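Local coordinates for protein type III effector HopU1 (Pseudomonas syringae pv. tomato, PDB 3U0J) that is a type III effector of the ADP-ribosyltransferase family that probably transfers ADP-ribose from NAD+ to arginine residues of target proteins, at residues A[220-232]-A[240-252]. Numbering follows the deposited sequence.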
ATOM      1  N   PHE A 220     -13.137   2.409  -8.214  1.00 20.07           N
ATOM      2  CA  PHE A 220     -13.151   0.983  -7.958  1.00 19.70           C
ATOM      3  C   PHE A 220     -13.908   0.712  -6.679  1.00 20.96           C
ATOM      4  O   PHE A 220     -13.575   1.247  -5.619  1.00 19.82           O
ATOM      5  CB  PHE A 220     -11.732   0.450  -7.815  1.00 20.83           C
ATOM      6  CG  PHE A 220     -10.978   0.393  -9.099  1.00 25.05           C
ATOM      7  CD1 PHE A 220     -11.044  -0.717  -9.904  1.00 25.33           C
ATOM      8  CD2 PHE A 220     -10.193   1.454  -9.506  1.00 31.38           C
ATOM      9  CE1 PHE A 220     -10.337  -0.774 -11.102  1.00 28.55           C
ATOM     10  CE2 PHE A 220      -9.479   1.391 -10.705  1.00 30.58           C
ATOM     11  CZ  PHE A 220      -9.555   0.270 -11.496  1.00 23.98           C
ATOM     12  N   GLN A 221     -14.937  -0.118  -6.773  1.00 19.82           N
ATOM     13  CA  GLN A 221     -15.648  -0.524  -5.586  1.00 17.53           C
ATOM     14  C   GLN A 221     -15.285  -1.955  -5.335  1.00 20.18           C
ATOM     15  O   GLN A 221     -15.708  -2.846  -6.065  1.00 23.04           O
ATOM     16  CB  GLN A 221     -17.139  -0.397  -5.779  1.00 19.43           C
ATOM     17  CG  GLN A 221     -17.920  -0.889  -4.591  1.00 19.63           C
ATOM     18  CD  GLN A 221     -19.395  -0.785  -4.834  1.00 22.95           C
ATOM     19  OE1 GLN A 221     -19.912   0.302  -5.123  1.00 26.93           O
ATOM     20  NE2 GLN A 221     -20.091  -1.913  -4.729  1.00 20.06           N
ATOM     21  N   ILE A 222     -14.479  -2.165  -4.306  1.00 22.38           N
ATOM     22  CA  ILE A 222     -13.851  -3.453  -4.059  1.00 20.35           C
ATOM     23  C   ILE A 222     -14.416  -4.074  -2.797  1.00 21.44           C
ATOM     24  O   ILE A 222     -14.518  -3.419  -1.756  1.00 22.41           O
ATOM     25  CB  ILE A 222     -12.356  -3.253  -3.861  1.00 16.48           C
ATOM     26  CG1 ILE A 222     -11.816  -2.339  -4.955  1.00 15.29           C
ATOM     27  CG2 ILE A 222     -11.642  -4.570  -3.813  1.00 17.25           C
ATOM     28  CD1 ILE A 222     -10.354  -2.031  -4.815  1.00 19.36           C
ATOM     29  N   SER A 223     -14.815  -5.332  -2.889  1.00 21.05           N
ATOM     30  CA  SER A 223     -15.174  -6.057  -1.690  1.00 24.52           C
ATOM     31  C   SER A 223     -14.077  -7.077  -1.405  1.00 28.46           C
ATOM     32  O   SER A 223     -13.697  -7.878  -2.271  1.00 27.56           O
ATOM     33  CB  SER A 223     -16.545  -6.715  -1.818  1.00 28.16           C
ATOM     34  OG  SER A 223     -16.493  -7.795  -2.721  1.00 37.28           O
ATOM     35  N   LEU A 224     -13.553  -7.014  -0.186  1.00 25.76           N
ATOM     36  CA  LEU A 224     -12.382  -7.775   0.183  1.00 23.70           C
ATOM     37  C   LEU A 224     -12.781  -8.915   1.083  1.00 27.43           C
ATOM     38  O   LEU A 224     -13.617  -8.755   1.986  1.00 27.10           O
ATOM     39  CB  LEU A 224     -11.406  -6.873   0.934  1.00 23.97           C
ATOM     40  CG  LEU A 224     -10.900  -5.656   0.162  1.00 21.67           C
ATOM     41  CD1 LEU A 224     -10.313  -4.633   1.110  1.00 21.66           C
ATOM     42  CD2 LEU A 224      -9.873  -6.082  -0.882  1.00 19.50           C
ATOM     43  N   LYS A 225     -12.178 -10.067   0.845  1.00 23.92           N
ATOM     44  CA  LYS A 225     -12.280 -11.147   1.797  1.00 24.83           C
ATOM     45  C   LYS A 225     -11.229 -10.935   2.887  1.00 28.00           C
ATOM     46  O   LYS A 225     -11.451 -11.267   4.055  1.00 33.13           O
ATOM     47  CB  LYS A 225     -12.070 -12.487   1.102  1.00 23.61           C
ATOM     48  CG  LYS A 225     -13.055 -12.753  -0.017  1.00 30.10           C
ATOM     49  CD  LYS A 225     -12.844 -14.131  -0.633  1.00 39.91           C
ATOM     50  CE  LYS A 225     -13.886 -14.427  -1.691  1.00 44.80           C
ATOM     51  NZ  LYS A 225     -13.766 -15.826  -2.188  1.00 57.20           N
ATOM     52  N   ARG A 226     -10.083 -10.373   2.509  1.00 23.89           N
ATOM     53  CA  ARG A 226      -8.984 -10.240   3.453  1.00 21.86           C
ATOM     54  C   ARG A 226      -8.018  -9.091   3.119  1.00 23.48           C
ATOM     55  O   ARG A 226      -7.437  -9.035   2.037  1.00 22.15           O
ATOM     56  CB  ARG A 226      -8.245 -11.570   3.549  1.00 21.63           C
ATOM     57  CG  ARG A 226      -7.311 -11.698   4.740  1.00 31.99           C
ATOM     58  CD  ARG A 226      -6.954 -13.181   5.013  1.00 38.35           C
ATOM     59  NE  ARG A 226      -5.625 -13.312   5.613  1.00 37.91           N
ATOM     60  CZ  ARG A 226      -5.399 -13.627   6.883  1.00 39.89           C
ATOM     61  NH1 ARG A 226      -6.414 -13.859   7.712  1.00 42.93           N
ATOM     62  NH2 ARG A 226      -4.149 -13.713   7.321  1.00 36.76           N
ATOM     63  N   GLY A 227      -7.851  -8.174   4.067  1.00 22.87           N
ATOM     64  CA  GLY A 227      -6.969  -7.036   3.880  1.00 22.04           C
ATOM     65  C   GLY A 227      -6.465  -6.437   5.185  1.00 20.62           C
ATOM     66  O   GLY A 227      -6.909  -6.806   6.272  1.00 18.43           O
ATOM     67  N   ALA A 228      -5.531  -5.501   5.088  1.00 16.21           N
ATOM     68  CA  ALA A 228      -4.898  -5.002   6.293  1.00 16.43           C
ATOM     69  C   ALA A 228      -5.323  -3.587   6.652  1.00 16.33           C
ATOM     70  O   ALA A 228      -5.183  -2.654   5.864  1.00 18.73           O
ATOM     71  CB  ALA A 228      -3.387  -5.106   6.174  1.00 16.95           C
ATOM     72  N   ASP A 229      -5.853  -3.429   7.851  1.00 16.52           N
ATOM     73  CA  ASP A 229      -6.207  -2.110   8.323  1.00 18.07           C
ATOM     74  C   ASP A 229      -4.974  -1.544   9.004  1.00 20.08           C
ATOM     75  O   ASP A 229      -4.622  -1.950  10.108  1.00 19.37           O
ATOM     76  CB  ASP A 229      -7.371  -2.181   9.288  1.00 19.46           C
ATOM     77  CG  ASP A 229      -7.711  -0.843   9.873  1.00 26.67           C
ATOM     78  OD1 ASP A 229      -7.050   0.138   9.478  1.00 24.17           O
ATOM     79  OD2 ASP A 229      -8.634  -0.768  10.724  1.00 32.43           O
ATOM     80  N   ILE A 230      -4.319  -0.620   8.311  1.00 17.43           N
ATOM     81  CA  ILE A 230      -3.071  -0.024   8.743  1.00 18.11           C
ATOM     82  C   ILE A 230      -3.283   1.409   9.246  1.00 21.66           C
ATOM     83  O   ILE A 230      -2.327   2.167   9.453  1.00 19.26           O
ATOM     84  CB  ILE A 230      -2.115   0.062   7.555  1.00 20.40           C
ATOM     85  CG1 ILE A 230      -2.746   0.936   6.457  1.00 16.02           C
ATOM     86  CG2 ILE A 230      -1.758  -1.342   7.045  1.00 15.08           C
ATOM     87  CD1 ILE A 230      -1.793   1.404   5.425  1.00 13.08           C
ATOM     88  N   SER A 231      -4.538   1.795   9.420  1.00 20.91           N
ATOM     89  CA  SER A 231      -4.820   3.155   9.848  1.00 23.50           C
ATOM     90  C   SER A 231      -4.048   3.531  11.117  1.00 20.76           C
ATOM     91  O   SER A 231      -3.728   4.690  11.322  1.00 21.19           O
ATOM     92  CB  SER A 231      -6.314   3.355  10.048  1.00 20.30           C
ATOM     93  OG  SER A 231      -6.808   2.436  10.996  1.00 22.53           O
ATOM     94  N   GLY A 232      -3.732   2.553  11.954  1.00 17.13           N
ATOM     95  CA  GLY A 232      -2.979   2.835  13.169  1.00 19.89           C
ATOM     96  C   GLY A 232      -1.545   3.292  12.940  1.00 17.15           C
ATOM     97  O   GLY A 232      -1.022   4.104  13.691  1.00 16.58           O
ATOM     98  N   GLU A 240      -8.252   6.409   6.673  1.00 30.02           N
ATOM     99  CA  GLU A 240      -8.926   5.135   6.960  1.00 31.93           C
ATOM    100  C   GLU A 240      -8.623   4.029   5.957  1.00 33.69           C
ATOM    101  O   GLU A 240      -9.539   3.330   5.508  1.00 35.25           O
ATOM    102  CB  GLU A 240     -10.443   5.310   7.054  1.00 34.56           C
ATOM    103  CG  GLU A 240     -10.937   5.999   8.319  1.00 42.31           C
ATOM    104  CD  GLU A 240     -12.437   5.765   8.576  1.00 53.16           C
ATOM    105  OE1 GLU A 240     -13.020   4.820   7.980  1.00 51.00           O
ATOM    106  OE2 GLU A 240     -13.029   6.519   9.391  1.00 47.38           O
ATOM    107  N   GLU A 241      -7.345   3.848   5.630  1.00 27.81           N
ATOM    108  CA  GLU A 241      -6.966   2.916   4.580  1.00 24.46           C
ATOM    109  C   GLU A 241      -6.810   1.428   4.953  1.00 22.01           C
ATOM    110  O   GLU A 241      -6.436   1.062   6.058  1.00 20.18           O
ATOM    111  CB  GLU A 241      -5.740   3.420   3.830  1.00 21.45           C
ATOM    112  CG  GLU A 241      -4.665   3.925   4.707  1.00 30.52           C
ATOM    113  CD  GLU A 241      -3.657   4.774   3.946  1.00 44.10           C
ATOM    114  OE1 GLU A 241      -3.323   5.865   4.491  1.00 41.41           O
ATOM    115  OE2 GLU A 241      -3.215   4.354   2.822  1.00 33.19           O
ATOM    116  N   ILE A 242      -7.139   0.588   3.979  1.00 20.55           N
ATOM    117  CA  ILE A 242      -6.912  -0.836   4.022  1.00 17.59           C
ATOM    118  C   ILE A 242      -5.897  -1.118   2.910  1.00 18.81           C
ATOM    119  O   ILE A 242      -6.065  -0.616   1.793  1.00 17.01           O
ATOM    120  CB  ILE A 242      -8.210  -1.559   3.696  1.00 17.22           C
ATOM    121  CG1 ILE A 242      -9.312  -1.146   4.670  1.00 19.24           C
ATOM    122  CG2 ILE A 242      -8.001  -3.042   3.713  1.00 18.69           C
ATOM    123  CD1 ILE A 242      -8.948  -1.367   6.103  1.00 25.86           C
ATOM    124  N   MET A 243      -4.839  -1.883   3.212  1.00 15.64           N
ATOM    125  CA  MET A 243      -3.760  -2.159   2.245  1.00 14.61           C
ATOM    126  C   MET A 243      -3.751  -3.657   1.933  1.00 18.68           C
ATOM    127  O   MET A 243      -4.031  -4.471   2.819  1.00 19.89           O
ATOM    128  CB  MET A 243      -2.400  -1.694   2.807  1.00 13.35           C
ATOM    129  CG  MET A 243      -1.171  -1.827   1.865  1.00 16.19           C
ATOM    130  SD  MET A 243       0.395  -1.111   2.483  1.00  6.71           S
ATOM    131  CE  MET A 243       0.102   0.630   2.264  1.00 12.83           C
ATOM    132  N   LEU A 244      -3.477  -4.030   0.680  1.00 16.15           N
ATOM    133  CA  LEU A 244      -3.429  -5.449   0.305  1.00 14.31           C
ATOM    134  C   LEU A 244      -2.004  -5.919   0.110  1.00 15.54           C
ATOM    135  O   LEU A 244      -1.155  -5.140  -0.279  1.00 19.50           O
ATOM    136  CB  LEU A 244      -4.189  -5.708  -0.993  1.00 16.30           C
ATOM    137  CG  LEU A 244      -5.718  -5.661  -0.980  1.00 18.04           C
ATOM    138  CD1 LEU A 244      -6.212  -6.077   0.368  1.00 22.04           C
ATOM    139  CD2 LEU A 244      -6.184  -4.269  -1.253  1.00 22.31           C
ATOM    140  N   PRO A 245      -1.738  -7.207   0.354  1.00 18.39           N
ATOM    141  CA  PRO A 245      -0.415  -7.784   0.080  1.00 18.21           C
ATOM    142  C   PRO A 245      -0.093  -7.764  -1.414  1.00 19.15           C
ATOM    143  O   PRO A 245      -1.024  -7.734  -2.211  1.00 20.05           O
ATOM    144  CB  PRO A 245      -0.569  -9.243   0.530  1.00 18.13           C
ATOM    145  CG  PRO A 245      -1.780  -9.274   1.403  1.00 17.07           C
ATOM    146  CD  PRO A 245      -2.681  -8.208   0.882  1.00 20.64           C
ATOM    147  N   MET A 246       1.191  -7.803  -1.779  1.00 20.84           N
ATOM    148  CA  MET A 246       1.614  -7.944  -3.178  1.00 19.58           C
ATOM    149  C   MET A 246       0.760  -8.973  -3.939  1.00 22.89           C
ATOM    150  O   MET A 246       0.288  -9.952  -3.355  1.00 22.99           O
ATOM    151  CB  MET A 246       3.083  -8.383  -3.253  1.00 19.39           C
ATOM    152  CG  MET A 246       4.105  -7.397  -2.732  1.00 17.17           C
ATOM    153  SD  MET A 246       5.734  -8.175  -2.655  1.00 11.26           S
ATOM    154  CE  MET A 246       5.303  -9.886  -2.403  1.00 19.34           C
ATOM    155  N   MET A 247       0.581  -8.758  -5.243  1.00 21.42           N
ATOM    156  CA  MET A 247      -0.100  -9.729  -6.106  1.00 23.67           C
ATOM    157  C   MET A 247      -1.537 -10.043  -5.705  1.00 26.40           C
ATOM    158  O   MET A 247      -1.967 -11.201  -5.761  1.00 28.48           O
ATOM    159  CB  MET A 247       0.694 -11.032  -6.220  1.00 22.40           C
ATOM    160  CG  MET A 247       1.779 -10.975  -7.289  1.00 33.56           C
ATOM    161  SD  MET A 247       1.166 -10.567  -8.935  1.00 11.09           S
ATOM    162  CE  MET A 247       2.608  -9.784  -9.612  1.00 27.62           C
ATOM    163  N   SER A 248      -2.276  -9.012  -5.309  1.00 21.82           N
ATOM    164  CA  SER A 248      -3.700  -9.165  -5.068  1.00 22.49           C
ATOM    165  C   SER A 248      -4.439  -9.306  -6.391  1.00 23.20           C
ATOM    166  O   SER A 248      -4.088  -8.675  -7.396  1.00 22.64           O
ATOM    167  CB  SER A 248      -4.240  -7.972  -4.302  1.00 19.05           C
ATOM    168  OG  SER A 248      -4.170  -6.826  -5.115  1.00 22.65           O
ATOM    169  N   GLU A 249      -5.475 -10.130  -6.378  1.00 24.51           N
ATOM    170  CA  GLU A 249      -6.135 -10.561  -7.598  1.00 25.81           C
ATOM    171  C   GLU A 249      -7.639 -10.332  -7.488  1.00 25.39           C
ATOM    172  O   GLU A 249      -8.235 -10.671  -6.458  1.00 24.58           O
ATOM    173  CB  GLU A 249      -5.844 -12.051  -7.775  1.00 31.67           C
ATOM    174  CG  GLU A 249      -5.633 -12.490  -9.199  1.00 39.33           C
ATOM    175  CD  GLU A 249      -4.636 -13.634  -9.329  1.00 47.96           C
ATOM    176  OE1 GLU A 249      -3.746 -13.792  -8.450  1.00 34.88           O
ATOM    177  OE2 GLU A 249      -4.743 -14.362 -10.340  1.00 54.93           O
ATOM    178  N   PHE A 250      -8.254  -9.771  -8.535  1.00 25.76           N
ATOM    179  CA  PHE A 250      -9.701  -9.464  -8.505  1.00 24.55           C
ATOM    180  C   PHE A 250     -10.494  -9.872  -9.746  1.00 25.66           C
ATOM    181  O   PHE A 250     -10.002  -9.813 -10.872  1.00 24.82           O
ATOM    182  CB  PHE A 250      -9.954  -7.977  -8.236  1.00 22.42           C
ATOM    183  CG  PHE A 250      -9.211  -7.446  -7.050  1.00 25.15           C
ATOM    184  CD1 PHE A 250      -9.803  -7.425  -5.796  1.00 22.26           C
ATOM    185  CD2 PHE A 250      -7.906  -6.989  -7.183  1.00 21.84           C
ATOM    186  CE1 PHE A 250      -9.114  -6.953  -4.698  1.00 17.21           C
ATOM    187  CE2 PHE A 250      -7.213  -6.517  -6.089  1.00 20.32           C
ATOM    188  CZ  PHE A 250      -7.819  -6.499  -4.842  1.00 18.99           C
ATOM    189  N   VAL A 251     -11.735 -10.282  -9.514  1.00 26.76           N
ATOM    190  CA  VAL A 251     -12.705 -10.481 -10.574  1.00 23.90           C
ATOM    191  C   VAL A 251     -13.478  -9.183 -10.729  1.00 26.46           C
ATOM    192  O   VAL A 251     -13.969  -8.631  -9.738  1.00 26.05           O
ATOM    193  CB  VAL A 251     -13.711 -11.565 -10.177  1.00 24.03           C
ATOM    194  CG1 VAL A 251     -14.807 -11.693 -11.221  1.00 25.05           C
ATOM    195  CG2 VAL A 251     -13.001 -12.893  -9.953  1.00 23.70           C
ATOM    196  N   ILE A 252     -13.598  -8.677 -11.949  1.00 21.48           N
ATOM    197  CA  ILE A 252     -14.463  -7.521 -12.132  1.00 23.49           C
ATOM    198  C   ILE A 252     -15.899  -7.977 -12.325  1.00 24.56           C
ATOM    199  O   ILE A 252     -16.245  -8.473 -13.389  1.00 29.03           O
ATOM    200  CB  ILE A 252     -14.033  -6.677 -13.317  1.00 25.44           C
ATOM    201  CG1 ILE A 252     -12.534  -6.369 -13.202  1.00 22.80           C
ATOM    202  CG2 ILE A 252     -14.868  -5.408 -13.368  1.00 19.74           C
ATOM    203  CD1 ILE A 252     -11.908  -5.796 -14.444  1.00 16.87           C
TER
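With CG1 swung between the backbone N and the carbonyl carbon (chi1 60°), Ile230 brings its CD1 against Glu241 CG and the bent end of Met243, Ile230 CD1 lying 3.8 Å from Met243 CE. In Ile242, CG1 stands anti to the carbonyl carbon (chi1 -57°) and CG2 therefore anti to the backbone N, and the two branches serve different neighbours: CG2 meets Leu224 CD1 as the two side chains slide past each other in opposite directions, while Ile242 CD1 rests 3.6 Å from Asp229 CB. Strands 227-229 and 241-243 form a short antiparallel hairpin, with Ala228 and Met243 on one face and Asp229 and Ile242 on the other. The hydrogen-bonded pair is joined by both Ala228 N to Met243 O at 2.9 Å and Met243 N to Ala228 O at 2.8 Å; the latter oxygen also receives a CA-H...O contact from Ile242. Asp229 and Ile242 make the next, non-hydrogen-bonded pair. Past this end of the strand the carboxylate closes an Asx turn: Asp229 OD1 takes both Ser231 N (3.0 Å) and Ser231 OG, the hydroxyl on the syn side, while OD2 pairs with Arg202 outside the hairpin. Before the hairpin, the chain turns at Lys225 and Arg226, out of strand 218-224 of the five-stranded sheet. Near this corner Leu224 CD2 packs on Leu244 CD1 (3.9 Å) and in plane at the edge of the Phe250 ring, whose CE1 Ile222 CG2 meets obliquely at 3.6 Å. Leu244 CD1 also packs against Gly227 CA. Val168, touched by Leu224 and Ile242, and Leu267, touched by Phe250, extend the apolar cluster into the larger sheet. The contact thus joins two sheets of the ADP-ribosyltransferase fold through a mostly buried hydrocarbon seam, while the doubly gripped OD1 and Arg202 at OD2 hold the Asp229 carboxylate and would probably favour its negative charge.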